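Local coordinates for protein binding component of ABC transporter (Wolinella succinogenes, PDB 3K4U) that probably serves as the solute-receptor component of an ABC transporter and holds a bound lysine in the cleft between its two lobes, at residues Val49-Asp54 against Glu63-Ile68; Lys106-Leu111 against Lys131-Asn136; Asp158-Ile161 against Pro165-Val168; Leu191-Lys196 against Asn204-Phe209. All coordinates share one frame; numbering follows the deposited sequence.

How the contacts relate
From the N terminus, contact 1 closes first: V49-D54 and E63-I68 bracket helix 56-61 and so close a beta-alpha-beta unit of the first lobe. Contact 2 follows in the second lobe, where a longer loop through strand 117-121 and helix 125-133 returns K131-N136 to K106-L111. Contact 3 closes a tight strand-to-helix turn beside it, touching contact 2 through L111 and F134. The chain then returns to the first lobe, where contact 4 joins strand 189-195 to helix 200-216 and meets contact 1 through a probable backbone hydrogen bond between I68 and A194. The four loops run in series, none enclosing or crossing another. Contacts 1 and 3 lie about 25 Å apart, centre to centre.

Contact 1: residues Val49-Asp54 against Glu63-Ile68; sequences VPTSWD and EKFDII. With LYS (lysine), chain K.
With CG1 of V49 opposite the backbone N (chi1 -172°) and OG1 of T51 opposite its own carbonyl carbon (chi1 -48°), a methyl and a hydroxyl are both presented to the ring of F65. V49 CG1 lies 3.8 Å from F65 CD2, while T51 OG1 reaches F65 CE2 at 3.5 Å, each approaching obliquely. The hydroxyl can sit in such apolar company because it donates to the chain: T51 OG1 bonds to V49 O at 2.6 Å, from above the carbonyl plane, which helps fix its rotation. A branched valine and a threonine suit this place, being compact and stiff beside a large flat ring. Helix 56-61 connects the two segments, making a beta-alpha-beta crossover between parallel strands 45-50 and 67-68, with strand 6-11 between them in the sheet. At the helix end, E63 takes positive phi in a Schellman motif, and the chain turns through K64 to bury F65 near R8. Beyond T51 the same segment runs on into the lysine pocket. W53 lays one indole face against the bound lysine, whose CD lies 3.4 Å from W53 CZ3, offset toward the ring's rim. An indole gives the lysine's aliphatic chain a broad apolar wall, while E12 and D163 hydrogen-bond the ligand.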
loop_
_atom_site.group_PDB
_atom_site.type_symbol
_atom_site.label_atom_id
_atom_site.label_comp_id
_atom_site.label_asym_id
_atom_site.label_seq_id
_atom_site.Cartn_x
_atom_site.Cartn_y
_atom_site.Cartn_z
ATOM N N VAL E 49 -29.443 32.031 5.965
ATOM C CA VAL E 49 -30.572 32.507 5.209
ATOM C C VAL E 49 -31.499 31.297 4.957
ATOM O O VAL E 49 -31.415 30.660 3.909
ATOM C CB VAL E 49 -30.080 33.181 3.904
ATOM C CG1 VAL E 49 -31.222 33.885 3.149
ATOM C CG2 VAL E 49 -28.930 34.190 4.214
ATOM N N PRO E 50 -32.377 30.958 5.943
ATOM C CA PRO E 50 -33.326 29.872 5.773
ATOM C C PRO E 50 -34.133 30.113 4.524
ATOM O O PRO E 50 -34.606 31.235 4.300
ATOM C CB PRO E 50 -34.212 30.001 7.004
ATOM C CG PRO E 50 -33.295 30.544 8.029
ATOM C CD PRO E 50 -32.502 31.571 7.286
ATOM N N THR E 51 -34.272 29.077 3.698
ATOM C CA THR E 51 -34.859 29.216 2.358
ATOM C C THR E 51 -35.650 27.965 2.180
ATOM O O THR E 51 -35.329 26.988 2.799
ATOM C CB THR E 51 -33.742 29.288 1.294
ATOM O OG1 THR E 51 -32.746 30.236 1.729
ATOM C CG2 THR E 51 -34.278 29.681 -0.133
ATOM N N SER E 52 -36.715 27.991 1.400
ATOM C CA SER E 52 -37.454 26.768 1.138
ATOM C C SER E 52 -36.665 26.089 0.039
ATOM O O SER E 52 -35.840 26.746 -0.596
ATOM C CB SER E 52 -38.903 27.038 0.715
ATOM O OG SER E 52 -38.924 27.639 -0.556
ATOM N N TRP E 53 -36.922 24.801 -0.179
ATOM C CA TRP E 53 -36.000 23.943 -0.913
ATOM C C TRP E 53 -35.867 24.320 -2.397
ATOM O O TRP E 53 -34.756 24.322 -2.962
ATOM C CB TRP E 53 -36.377 22.459 -0.755
ATOM C CG TRP E 53 -35.437 21.611 -1.461
ATOM C CD1 TRP E 53 -35.575 21.103 -2.720
ATOM C CD2 TRP E 53 -34.141 21.217 -1.001
ATOM N NE1 TRP E 53 -34.445 20.400 -3.063
ATOM C CE2 TRP E 53 -33.554 20.448 -2.025
ATOM C CE3 TRP E 53 -33.426 21.429 0.187
ATOM C CZ2 TRP E 53 -32.279 19.893 -1.910
ATOM C CZ3 TRP E 53 -32.145 20.889 0.303
ATOM C CH2 TRP E 53 -31.589 20.115 -0.741
ATOM N N ASP E 54 -36.985 24.655 -3.021
ATOM C CA ASP E 54 -36.994 24.918 -4.442
ATOM C C ASP E 54 -36.395 26.273 -4.749
ATOM O O ASP E 54 -36.349 26.688 -5.919
ATOM C CB ASP E 54 -38.416 24.802 -4.992
ATOM C CG ASP E 54 -39.399 25.817 -4.373
ATOM O OD1 ASP E 54 -40.287 26.274 -5.134
ATOM O OD2 ASP E 54 -39.325 26.156 -3.159
ATOM N N GLU E 63 -27.613 35.372 -5.996
ATOM C CA GLU E 63 -26.704 36.032 -5.060
ATOM C C GLU E 63 -27.351 36.455 -3.731
ATOM O O GLU E 63 -26.744 37.189 -2.940
ATOM C CB GLU E 63 -25.888 37.161 -5.721
ATOM C CG GLU E 63 -24.648 36.665 -6.490
ATOM C CD GLU E 63 -23.981 37.743 -7.377
ATOM O OE1 GLU E 63 -22.731 37.861 -7.333
ATOM O OE2 GLU E 63 -24.693 38.462 -8.129
ATOM N N LYS E 64 -28.561 35.953 -3.474
ATOM C CA LYS E 64 -29.121 35.957 -2.118
ATOM C C LYS E 64 -28.167 35.335 -1.077
ATOM O O LYS E 64 -28.217 35.724 0.085
ATOM C CB LYS E 64 -30.450 35.207 -2.083
ATOM C CG LYS E 64 -31.676 35.983 -2.610
ATOM C CD LYS E 64 -32.605 35.001 -3.317
ATOM C CE LYS E 64 -33.987 35.536 -3.562
ATOM N NZ LYS E 64 -33.939 36.911 -4.088
ATOM N N PHE E 65 -27.333 34.348 -1.479
ATOM C CA PHE E 65 -26.261 33.824 -0.594
ATOM C C PHE E 65 -24.983 33.338 -1.280
ATOM O O PHE E 65 -24.866 33.392 -2.482
ATOM C CB PHE E 65 -26.780 32.825 0.420
ATOM C CG PHE E 65 -27.973 32.061 -0.026
ATOM C CD1 PHE E 65 -27.837 30.812 -0.594
ATOM C CD2 PHE E 65 -29.238 32.557 0.178
ATOM C CE1 PHE E 65 -28.955 30.071 -0.994
ATOM C CE2 PHE E 65 -30.351 31.848 -0.215
ATOM C CZ PHE E 65 -30.208 30.591 -0.804
ATOM N N ASP E 66 -24.011 32.877 -0.504
ATOM C CA ASP E 66 -22.692 32.548 -1.034
ATOM C C ASP E 66 -22.477 31.054 -1.308
ATOM O O ASP E 66 -21.760 30.679 -2.247
ATOM C CB ASP E 66 -21.625 33.133 -0.125
ATOM C CG ASP E 66 -21.789 34.645 0.044
ATOM O OD1 ASP E 66 -22.106 35.303 -0.973
ATOM O OD2 ASP E 66 -21.628 35.184 1.173
ATOM N N ILE E 67 -23.148 30.221 -0.515
ATOM C CA ILE E 67 -22.937 28.774 -0.488
ATOM C C ILE E 67 -24.206 28.113 0.070
ATOM O O ILE E 67 -24.960 28.756 0.797
ATOM C CB ILE E 67 -21.705 28.462 0.407
ATOM C CG1 ILE E 67 -21.301 26.967 0.379
ATOM C CG2 ILE E 67 -21.947 28.955 1.802
ATOM C CD1 ILE E 67 -19.916 26.666 0.881
ATOM N N ILE E 68 -24.465 26.858 -0.303
ATOM C CA ILE E 68 -25.614 26.083 0.193
ATOM C C ILE E 68 -25.077 24.942 1.039
ATOM O O ILE E 68 -24.415 24.050 0.533
ATOM C CB ILE E 68 -26.361 25.411 -0.971
ATOM C CG1 ILE E 68 -27.135 26.423 -1.825
ATOM C CG2 ILE E 68 -27.328 24.321 -0.479
ATOM C CD1 ILE E 68 -27.932 25.727 -2.935
HETATM N N LYS K . -30.329 14.868 -0.038
HETATM C CA LYS K . -31.649 15.452 -0.151
HETATM C C LYS K . -31.720 16.167 -1.481
HETATM O O LYS K . -30.702 16.672 -1.948
HETATM C CB LYS K . -31.883 16.462 0.982
HETATM C CG LYS K . -33.334 16.750 1.290
HETATM C CD LYS K . -33.503 18.166 1.714
HETATM C CE LYS K . -34.861 18.427 2.377
HETATM N NZ LYS K . -34.907 19.732 3.086
HETATM O OXT LYS K . -32.775 16.262 -2.106
#

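Contact 2: residues Lys106-Leu111 against Lys131-Asn136; sequences KSYKDL and KRLFKN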
loop_
_atom_site.group_PDB
_atom_site.type_symbol
_atom_site.label_atom_id
_atom_site.label_comp_id
_atom_site.label_asym_id
_atom_site.label_seq_id
_atom_site.Cartn_x
_atom_site.Cartn_y
_atom_site.Cartn_z
ATOM N N LYS E 106 -36.669 -9.214 2.561
ATOM C CA LYS E 106 -35.215 -9.327 2.410
ATOM C C LYS E 106 -34.633 -8.101 1.720
ATOM O O LYS E 106 -33.504 -7.698 2.007
ATOM C CB LYS E 106 -34.821 -10.624 1.671
ATOM C CG LYS E 106 -34.646 -11.844 2.583
ATOM C CD LYS E 106 -33.658 -12.850 1.967
ATOM C CE LYS E 106 -32.878 -13.662 3.018
ATOM N NZ LYS E 106 -31.650 -12.952 3.507
ATOM N N SER E 107 -35.429 -7.503 0.830
ATOM C CA SER E 107 -35.038 -6.313 0.068
ATOM C C SER E 107 -36.175 -5.281 0.009
ATOM O O SER E 107 -37.269 -5.506 0.527
ATOM C CB SER E 107 -34.673 -6.717 -1.360
ATOM O OG SER E 107 -35.854 -6.910 -2.129
ATOM N N TYR E 108 -35.906 -4.163 -0.662
ATOM C CA TYR E 108 -36.932 -3.162 -0.958
ATOM C C TYR E 108 -38.046 -3.670 -1.882
ATOM O O TYR E 108 -39.136 -3.105 -1.902
ATOM C CB TYR E 108 -36.290 -1.905 -1.560
ATOM C CG TYR E 108 -36.104 -1.902 -3.075
ATOM C CD1 TYR E 108 -34.846 -2.114 -3.640
ATOM C CD2 TYR E 108 -37.179 -1.640 -3.930
ATOM C CE1 TYR E 108 -34.654 -2.089 -5.021
ATOM C CE2 TYR E 108 -37.015 -1.608 -5.310
ATOM C CZ TYR E 108 -35.744 -1.844 -5.859
ATOM O OH TYR E 108 -35.563 -1.817 -7.236
ATOM N N LYS E 109 -37.762 -4.725 -2.645
ATOM C CA LYS E 109 -38.632 -5.169 -3.737
ATOM C C LYS E 109 -39.897 -5.846 -3.230
ATOM O O LYS E 109 -40.948 -5.767 -3.866
ATOM C CB LYS E 109 -37.860 -6.077 -4.695
ATOM C CG LYS E 109 -37.186 -5.333 -5.836
ATOM C CD LYS E 109 -35.855 -5.972 -6.249
ATOM C CE LYS E 109 -35.195 -5.164 -7.367
ATOM N NZ LYS E 109 -33.719 -5.269 -7.344
ATOM N N ASP E 110 -39.785 -6.490 -2.071
ATOM C CA ASP E 110 -40.925 -7.072 -1.368
ATOM C C ASP E 110 -41.977 -6.028 -0.944
ATOM O O ASP E 110 -43.007 -6.392 -0.370
ATOM C CB ASP E 110 -40.453 -7.859 -0.135
ATOM C CG ASP E 110 -39.384 -8.897 -0.463
ATOM O OD1 ASP E 110 -38.464 -9.072 0.371
ATOM O OD2 ASP E 110 -39.464 -9.542 -1.540
ATOM N N LEU E 111 -41.725 -4.749 -1.237
ATOM C CA LEU E 111 -42.628 -3.663 -0.813
ATOM C C LEU E 111 -43.373 -2.894 -1.906
ATOM O O LEU E 111 -44.098 -1.934 -1.601
ATOM C CB LEU E 111 -41.904 -2.688 0.124
ATOM C CG LEU E 111 -42.330 -2.608 1.598
ATOM C CD1 LEU E 111 -43.066 -3.858 2.097
ATOM C CD2 LEU E 111 -41.121 -2.329 2.484
ATOM N N LYS E 131 -39.378 7.300 -7.536
ATOM C CA LYS E 131 -40.008 7.184 -8.851
ATOM C C LYS E 131 -39.249 6.194 -9.746
ATOM O O LYS E 131 -39.850 5.485 -10.542
ATOM C CB LYS E 131 -40.155 8.546 -9.523
ATOM C CG LYS E 131 -41.253 9.379 -8.922
ATOM C CD LYS E 131 -41.113 10.848 -9.279
ATOM C CE LYS E 131 -42.150 11.286 -10.300
ATOM N NZ LYS E 131 -41.955 12.700 -10.686
ATOM N N ARG E 132 -37.930 6.154 -9.590
ATOM C CA ARG E 132 -37.092 5.160 -10.238
ATOM C C ARG E 132 -37.322 3.775 -9.617
ATOM O O ARG E 132 -37.738 2.854 -10.307
ATOM C CB ARG E 132 -35.614 5.544 -10.080
ATOM C CG ARG E 132 -35.000 6.384 -11.197
ATOM C CD ARG E 132 -33.541 6.738 -10.866
ATOM N NE ARG E 132 -32.877 5.658 -10.120
ATOM C CZ ARG E 132 -32.319 5.772 -8.906
ATOM N NH1 ARG E 132 -32.311 6.943 -8.259
ATOM N NH2 ARG E 132 -31.747 4.706 -8.338
ATOM N N LEU E 133 -37.068 3.650 -8.314
ATOM C CA LEU E 133 -37.135 2.377 -7.595
ATOM C C LEU E 133 -38.524 1.774 -7.466
ATOM O O LEU E 133 -38.668 0.569 -7.556
ATOM C CB LEU E 133 -36.539 2.522 -6.193
ATOM C CG LEU E 133 -35.106 2.080 -5.880
ATOM C CD1 LEU E 133 -34.115 2.331 -7.001
ATOM C CD2 LEU E 133 -34.638 2.767 -4.616
ATOM N N PHE E 134 -39.538 2.594 -7.227
ATOM C CA PHE E 134 -40.877 2.055 -6.997
ATOM C C PHE E 134 -41.776 2.220 -8.211
ATOM O O PHE E 134 -41.901 3.312 -8.793
ATOM C CB PHE E 134 -41.499 2.609 -5.711
ATOM C CG PHE E 134 -40.798 2.135 -4.456
ATOM C CD1 PHE E 134 -41.183 0.960 -3.830
ATOM C CD2 PHE E 134 -39.727 2.848 -3.921
ATOM C CE1 PHE E 134 -40.530 0.515 -2.684
ATOM C CE2 PHE E 134 -39.068 2.399 -2.781
ATOM C CZ PHE E 134 -39.472 1.239 -2.161
ATOM N N LYS E 135 -42.366 1.094 -8.595
ATOM C CA LYS E 135 -43.043 0.951 -9.868
ATOM C C LYS E 135 -44.521 0.717 -9.648
ATOM O O LYS E 135 -45.342 1.182 -10.430
ATOM C CB LYS E 135 -42.457 -0.236 -10.640
ATOM C CG LYS E 135 -40.953 -0.497 -10.433
ATOM C CD LYS E 135 -40.097 0.630 -10.988
ATOM C CE LYS E 135 -40.309 0.825 -12.497
ATOM N NZ LYS E 135 -39.384 1.876 -13.034
ATOM N N ASN E 136 -44.840 -0.019 -8.585
ATOM C CA ASN E 136 -46.222 -0.353 -8.231
ATOM C C ASN E 136 -46.849 0.491 -7.109
ATOM O O ASN E 136 -48.068 0.664 -7.082
ATOM C CB ASN E 136 -46.338 -1.818 -7.792
ATOM C CG ASN E 136 -45.679 -2.774 -8.732
ATOM O OD1 ASN E 136 -44.766 -3.492 -8.337
ATOM N ND2 ASN E 136 -46.141 -2.812 -9.976
#
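Just ahead of Y108, which meets both L133 and F134, the backbone is pinned by short polar bonds: K106 N gives to D110 OD1 at 2.8 Å, and S107 OG accepts from K109 N in an ST turn. Serine and aspartate suit a loop entering a 3-10 turn, since their short side chains can accept from nearby main-chain N-H groups, serine from one ahead and aspartate from one behind. Y108 comes next. Its chi1 of 88° sets CG between the backbone N and carbonyl carbon, turning the ring to the other segment. L133 CG lies over one face, 4.3 Å from the ring centroid, a CH-pi contact, while K109 CG lies over the opposite face. This loop, between strands 89-98 and 117-121 of the second lobe, thus packs on the end of helix 125-133. Where the helix ends at F134, the edge of Y108 points to the face of F134 in a T-shaped pair, centroids 5.6 Å apart and planes at 66°. An alanine in place of Y108 would probably leave L133 and the F134 face without their aromatic partner and open a gap between loop and helix end. L111 finishes the segment: its N bonds to Y108 O, and L111 CB makes a looser apolar contact with F134 CE1 at 4.5 Å.

Contact 3: residues Asp158-Ile161 against Pro165-Val168; sequences DMFI and PFNV
F160 lies on an extended strand (psi 140°) and F166 on a helix (psi -52°), so the chain folds back within a few residues and sets the two side chains crossing at about a right angle. Each phenylalanine has CG opposite its backbone N, which carries the F160 ring off the strand and the F166 ring off the first turn of the helix until F160 CE2 meets F166 CE2 at 3.5 Å. The rings are oblique, with centroids 5.6 Å apart. This is the junction of strand 159-163 with helix 164-175 in the second lobe; the strand runs parallel to 117-121 and antiparallel to 89-98. Helix 145-154 packs on F160 through A148, V149 and V152, which explains a large apolar residue there. N167 approaches differently: its OD1 comes to the edge of the F160 ring, near the plane, 3.7 Å from CD2, with the amide turned 83° from that ring. The slightly positive C-H rim of a benzene ring makes tolerable company for a carbonyl oxygen, and the same OD1 lies in plane at the edge of F166. Beyond this pair, F166 meets the ring of pocket residue F162 and touches Y15, its own side chain about 7 Å from the bound lysine.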
loop_
_atom_site.group_PDB
_atom_site.type_symbol
_atom_site.label_atom_id
_atom_site.label_comp_id
_atom_site.label_asym_id
_atom_site.label_seq_id
_atom_site.Cartn_x
_atom_site.Cartn_y
_atom_site.Cartn_z
ATOM N N ASP E 158 -48.090 3.710 4.657
ATOM C CA ASP E 158 -47.451 2.529 5.253
ATOM C C ASP E 158 -45.965 2.700 5.533
ATOM O O ASP E 158 -45.417 2.006 6.385
ATOM C CB ASP E 158 -47.658 1.311 4.371
ATOM C CG ASP E 158 -49.016 1.285 3.737
ATOM O OD1 ASP E 158 -50.005 1.020 4.466
ATOM O OD2 ASP E 158 -49.084 1.531 2.507
HETATM N N MSE E 159 -45.324 3.625 4.819
HETATM C CA MSE E 159 -43.874 3.746 4.831
HETATM C C MSE E 159 -43.360 5.048 4.238
HETATM O O MSE E 159 -43.926 5.581 3.269
HETATM C CB MSE E 159 -43.259 2.596 4.054
HETATM C CG MSE E 159 -43.929 2.375 2.719
HETATM SE SE MSE E 159 -43.050 0.930 1.778
HETATM C CE MSE E 159 -44.037 1.050 0.063
ATOM N N PHE E 160 -42.263 5.514 4.831
ATOM C CA PHE E 160 -41.578 6.769 4.511
ATOM C C PHE E 160 -40.201 6.488 3.874
ATOM O O PHE E 160 -39.498 5.564 4.276
ATOM C CB PHE E 160 -41.427 7.570 5.808
ATOM C CG PHE E 160 -40.797 8.927 5.633
ATOM C CD1 PHE E 160 -41.495 9.968 5.018
ATOM C CD2 PHE E 160 -39.521 9.177 6.109
ATOM C CE1 PHE E 160 -40.908 11.206 4.852
ATOM C CE2 PHE E 160 -38.948 10.420 5.938
ATOM C CZ PHE E 160 -39.649 11.432 5.311
ATOM N N ILE E 161 -39.833 7.262 2.860
ATOM C CA ILE E 161 -38.531 7.104 2.176
ATOM C C ILE E 161 -37.772 8.415 2.207
ATOM O O ILE E 161 -38.333 9.466 1.925
ATOM C CB ILE E 161 -38.650 6.690 0.701
ATOM C CG1 ILE E 161 -37.239 6.463 0.101
ATOM C CG2 ILE E 161 -39.418 7.759 -0.104
ATOM C CD1 ILE E 161 -37.220 5.880 -1.362
ATOM N N PRO E 165 -29.794 9.243 7.189
ATOM C CA PRO E 165 -29.461 9.837 8.485
ATOM C C PRO E 165 -30.639 10.548 9.095
ATOM O O PRO E 165 -30.718 10.656 10.310
ATOM C CB PRO E 165 -28.317 10.784 8.161
ATOM C CG PRO E 165 -27.733 10.216 6.842
ATOM C CD PRO E 165 -28.948 9.775 6.110
ATOM N N PHE E 166 -31.586 10.951 8.261
ATOM C CA PHE E 166 -32.870 11.445 8.764
ATOM C C PHE E 166 -33.610 10.377 9.547
ATOM O O PHE E 166 -34.023 10.607 10.695
ATOM C CB PHE E 166 -33.746 11.974 7.636
ATOM C CG PHE E 166 -35.110 12.445 8.083
ATOM C CD1 PHE E 166 -35.374 13.801 8.244
ATOM C CD2 PHE E 166 -36.147 11.528 8.296
ATOM C CE1 PHE E 166 -36.631 14.240 8.640
ATOM C CE2 PHE E 166 -37.422 11.964 8.692
ATOM C CZ PHE E 166 -37.659 13.321 8.868
ATOM N N ASN E 167 -33.760 9.205 8.943
ATOM C CA ASN E 167 -34.439 8.100 9.587
ATOM C C ASN E 167 -33.880 7.723 10.943
ATOM O O ASN E 167 -34.622 7.550 11.902
ATOM C CB ASN E 167 -34.474 6.905 8.655
ATOM C CG ASN E 167 -35.252 7.187 7.404
ATOM O OD1 ASN E 167 -36.272 7.892 7.427
ATOM N ND2 ASN E 167 -34.781 6.645 6.290
ATOM N N VAL E 168 -32.572 7.614 11.069
ATOM C CA VAL E 168 -32.107 7.244 12.412
ATOM C C VAL E 168 -32.390 8.323 13.464
ATOM O O VAL E 168 -32.736 8.005 14.576
ATOM C CB VAL E 168 -30.680 6.593 12.476
ATOM C CG1 VAL E 168 -29.989 6.646 11.193
ATOM C CG2 VAL E 168 -29.845 7.202 13.547
#

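Contact 4: residues Leu191-Lys196 against Asn204-Phe209; sequences LGWAIK and NWLNHF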
loop_
_atom_site.group_PDB
_atom_site.type_symbol
_atom_site.label_atom_id
_atom_site.label_comp_id
_atom_site.label_asym_id
_atom_site.label_seq_id
_atom_site.Cartn_x
_atom_site.Cartn_y
_atom_site.Cartn_z
ATOM N N LEU E 191 -23.092 14.030 -0.826
ATOM C CA LEU E 191 -23.648 15.276 -0.398
ATOM C C LEU E 191 -22.535 16.333 -0.510
ATOM O O LEU E 191 -21.410 16.100 -0.026
ATOM C CB LEU E 191 -24.136 15.082 1.039
ATOM C CG LEU E 191 -25.620 14.836 1.357
ATOM C CD1 LEU E 191 -26.460 14.140 0.294
ATOM C CD2 LEU E 191 -25.769 14.150 2.651
ATOM N N GLY E 192 -22.814 17.472 -1.146
ATOM C CA GLY E 192 -21.809 18.517 -1.268
ATOM C C GLY E 192 -22.360 19.927 -1.072
ATOM O O GLY E 192 -23.581 20.129 -1.160
ATOM N N TRP E 193 -21.481 20.895 -0.803
ATOM C CA TRP E 193 -21.892 22.264 -0.621
ATOM C C TRP E 193 -21.907 22.782 -2.017
ATOM O O TRP E 193 -20.940 22.541 -2.746
ATOM C CB TRP E 193 -20.868 23.106 0.184
ATOM C CG TRP E 193 -20.505 22.482 1.460
ATOM C CD1 TRP E 193 -21.335 21.786 2.282
ATOM C CD2 TRP E 193 -19.198 22.414 2.042
ATOM N NE1 TRP E 193 -20.622 21.305 3.360
ATOM C CE2 TRP E 193 -19.310 21.676 3.227
ATOM C CE3 TRP E 193 -17.936 22.878 1.652
ATOM C CZ2 TRP E 193 -18.219 21.393 4.036
ATOM C CZ3 TRP E 193 -16.848 22.619 2.477
ATOM C CH2 TRP E 193 -17.001 21.894 3.662
ATOM N N ALA E 194 -22.948 23.536 -2.379
ATOM C CA ALA E 194 -22.982 24.200 -3.683
ATOM C C ALA E 194 -22.657 25.699 -3.589
ATOM O O ALA E 194 -22.821 26.337 -2.524
ATOM C CB ALA E 194 -24.301 23.989 -4.342
ATOM N N ILE E 195 -22.169 26.218 -4.716
ATOM C CA ILE E 195 -21.788 27.583 -4.896
ATOM C C ILE E 195 -21.982 27.952 -6.376
ATOM O O ILE E 195 -22.189 27.078 -7.226
ATOM C CB ILE E 195 -20.345 27.817 -4.512
ATOM C CG1 ILE E 195 -19.413 27.013 -5.423
ATOM C CG2 ILE E 195 -20.156 27.520 -3.040
ATOM C CD1 ILE E 195 -17.925 27.461 -5.325
ATOM N N LYS E 196 -21.914 29.230 -6.717
ATOM C CA LYS E 196 -22.161 29.509 -8.103
ATOM C C LYS E 196 -20.917 29.423 -8.973
ATOM O O LYS E 196 -19.795 29.566 -8.513
ATOM C CB LYS E 196 -22.934 30.799 -8.312
ATOM C CG LYS E 196 -22.427 31.950 -7.595
ATOM C CD LYS E 196 -23.238 33.121 -8.013
ATOM C CE LYS E 196 -22.640 33.776 -9.271
ATOM N NZ LYS E 196 -21.369 34.549 -8.918
ATOM N N ASN E 204 -11.327 26.043 -4.659
ATOM C CA ASN E 204 -10.033 25.693 -4.101
ATOM C C ASN E 204 -10.113 25.802 -2.612
ATOM O O ASN E 204 -9.766 24.860 -1.922
ATOM C CB ASN E 204 -8.920 26.605 -4.601
ATOM C CG ASN E 204 -7.562 26.034 -4.331
ATOM O OD1 ASN E 204 -6.725 26.626 -3.640
ATOM N ND2 ASN E 204 -7.330 24.859 -4.873
ATOM N N TRP E 205 -10.611 26.937 -2.103
ATOM C CA TRP E 205 -10.622 27.199 -0.651
ATOM C C TRP E 205 -11.457 26.189 0.084
ATOM O O TRP E 205 -11.026 25.629 1.094
ATOM C CB TRP E 205 -11.111 28.599 -0.317
ATOM C CG TRP E 205 -10.832 28.939 1.118
ATOM C CD1 TRP E 205 -9.726 29.540 1.588
ATOM C CD2 TRP E 205 -11.664 28.668 2.248
ATOM N NE1 TRP E 205 -9.797 29.634 2.961
ATOM C CE2 TRP E 205 -10.999 29.129 3.376
ATOM C CE3 TRP E 205 -12.921 28.072 2.408
ATOM C CZ2 TRP E 205 -11.521 29.005 4.661
ATOM C CZ3 TRP E 205 -13.469 27.969 3.689
ATOM C CH2 TRP E 205 -12.756 28.418 4.803
ATOM N N LEU E 206 -12.652 25.937 -0.415
ATOM C CA LEU E 206 -13.521 24.991 0.257
ATOM C C LEU E 206 -12.949 23.583 0.317
ATOM O O LEU E 206 -12.949 22.963 1.378
ATOM C CB LEU E 206 -14.874 24.938 -0.416
ATOM C CG LEU E 206 -15.901 26.030 -0.184
ATOM C CD1 LEU E 206 -15.430 26.849 0.956
ATOM C CD2 LEU E 206 -15.981 26.814 -1.416
ATOM N N ASN E 207 -12.462 23.084 -0.826
ATOM C CA ASN E 207 -11.892 21.732 -0.921
ATOM C C ASN E 207 -10.765 21.558 0.089
ATOM O O ASN E 207 -10.681 20.535 0.776
ATOM C CB ASN E 207 -11.386 21.497 -2.326
ATOM C CG ASN E 207 -12.497 21.114 -3.303
ATOM O OD1 ASN E 207 -13.555 20.631 -2.909
ATOM N ND2 ASN E 207 -12.253 21.325 -4.582
ATOM N N HIS E 208 -9.929 22.580 0.241
ATOM C CA HIS E 208 -8.868 22.464 1.221
ATOM C C HIS E 208 -9.355 22.611 2.679
ATOM O O HIS E 208 -8.752 22.032 3.585
ATOM C CB HIS E 208 -7.753 23.454 0.935
ATOM C CG HIS E 208 -6.864 23.040 -0.180
ATOM N ND1 HIS E 208 -6.759 23.761 -1.346
ATOM C CD2 HIS E 208 -6.041 21.967 -0.316
ATOM C CE1 HIS E 208 -5.896 23.154 -2.148
ATOM N NE2 HIS E 208 -5.450 22.062 -1.548
ATOM N N PHE E 209 -10.433 23.376 2.889
ATOM C CA PHE E 209 -11.064 23.505 4.210
ATOM C C PHE E 209 -11.687 22.180 4.592
ATOM O O PHE E 209 -11.563 21.735 5.748
ATOM C CB PHE E 209 -12.112 24.653 4.243
ATOM C CG PHE E 209 -13.113 24.529 5.365
ATOM C CD1 PHE E 209 -12.774 24.878 6.665
ATOM C CD2 PHE E 209 -14.383 24.053 5.121
ATOM C CE1 PHE E 209 -13.688 24.724 7.724
ATOM C CE2 PHE E 209 -15.305 23.903 6.188
ATOM C CZ PHE E 209 -14.943 24.230 7.486
#
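Strand 189-195 leaves the lysine pocket, where L191 touches the ligand, and helix 200-216 packs back on its far end in the first lobe. W193 and I195, two residues apart on the strand, both turn toward the helix and meet L206 and F209, one helical turn apart. W193 brings the six-membered part of its indole: CH2 comes within 3.6 Å of F209 CE2, reaching the phenylalanine at its edge and near its plane, with the two ring planes at 40°. On the same indole, CE3 packs on L206 CG at 4.2 Å. F209 has its CG opposite the backbone N (chi1 160°), which swings the ring out past L206 to the indole. I195 CD1 adds a looser touch on L206 CD2, 4.4 Å away. A tryptophan suits the site because it is long enough to span from strand to helix and also meet M38 of helix 30-41 and the ring of Y88. A serine in place of W193 would probably open a gap beside F209 and leave its ring freer to turn. Neighbouring W205 bonds to Q76 of the second subunit through NE1. Between strand and helix, by contrast, apolar side chains meet, so cohesion rests on burial and shape rather than directed bonds.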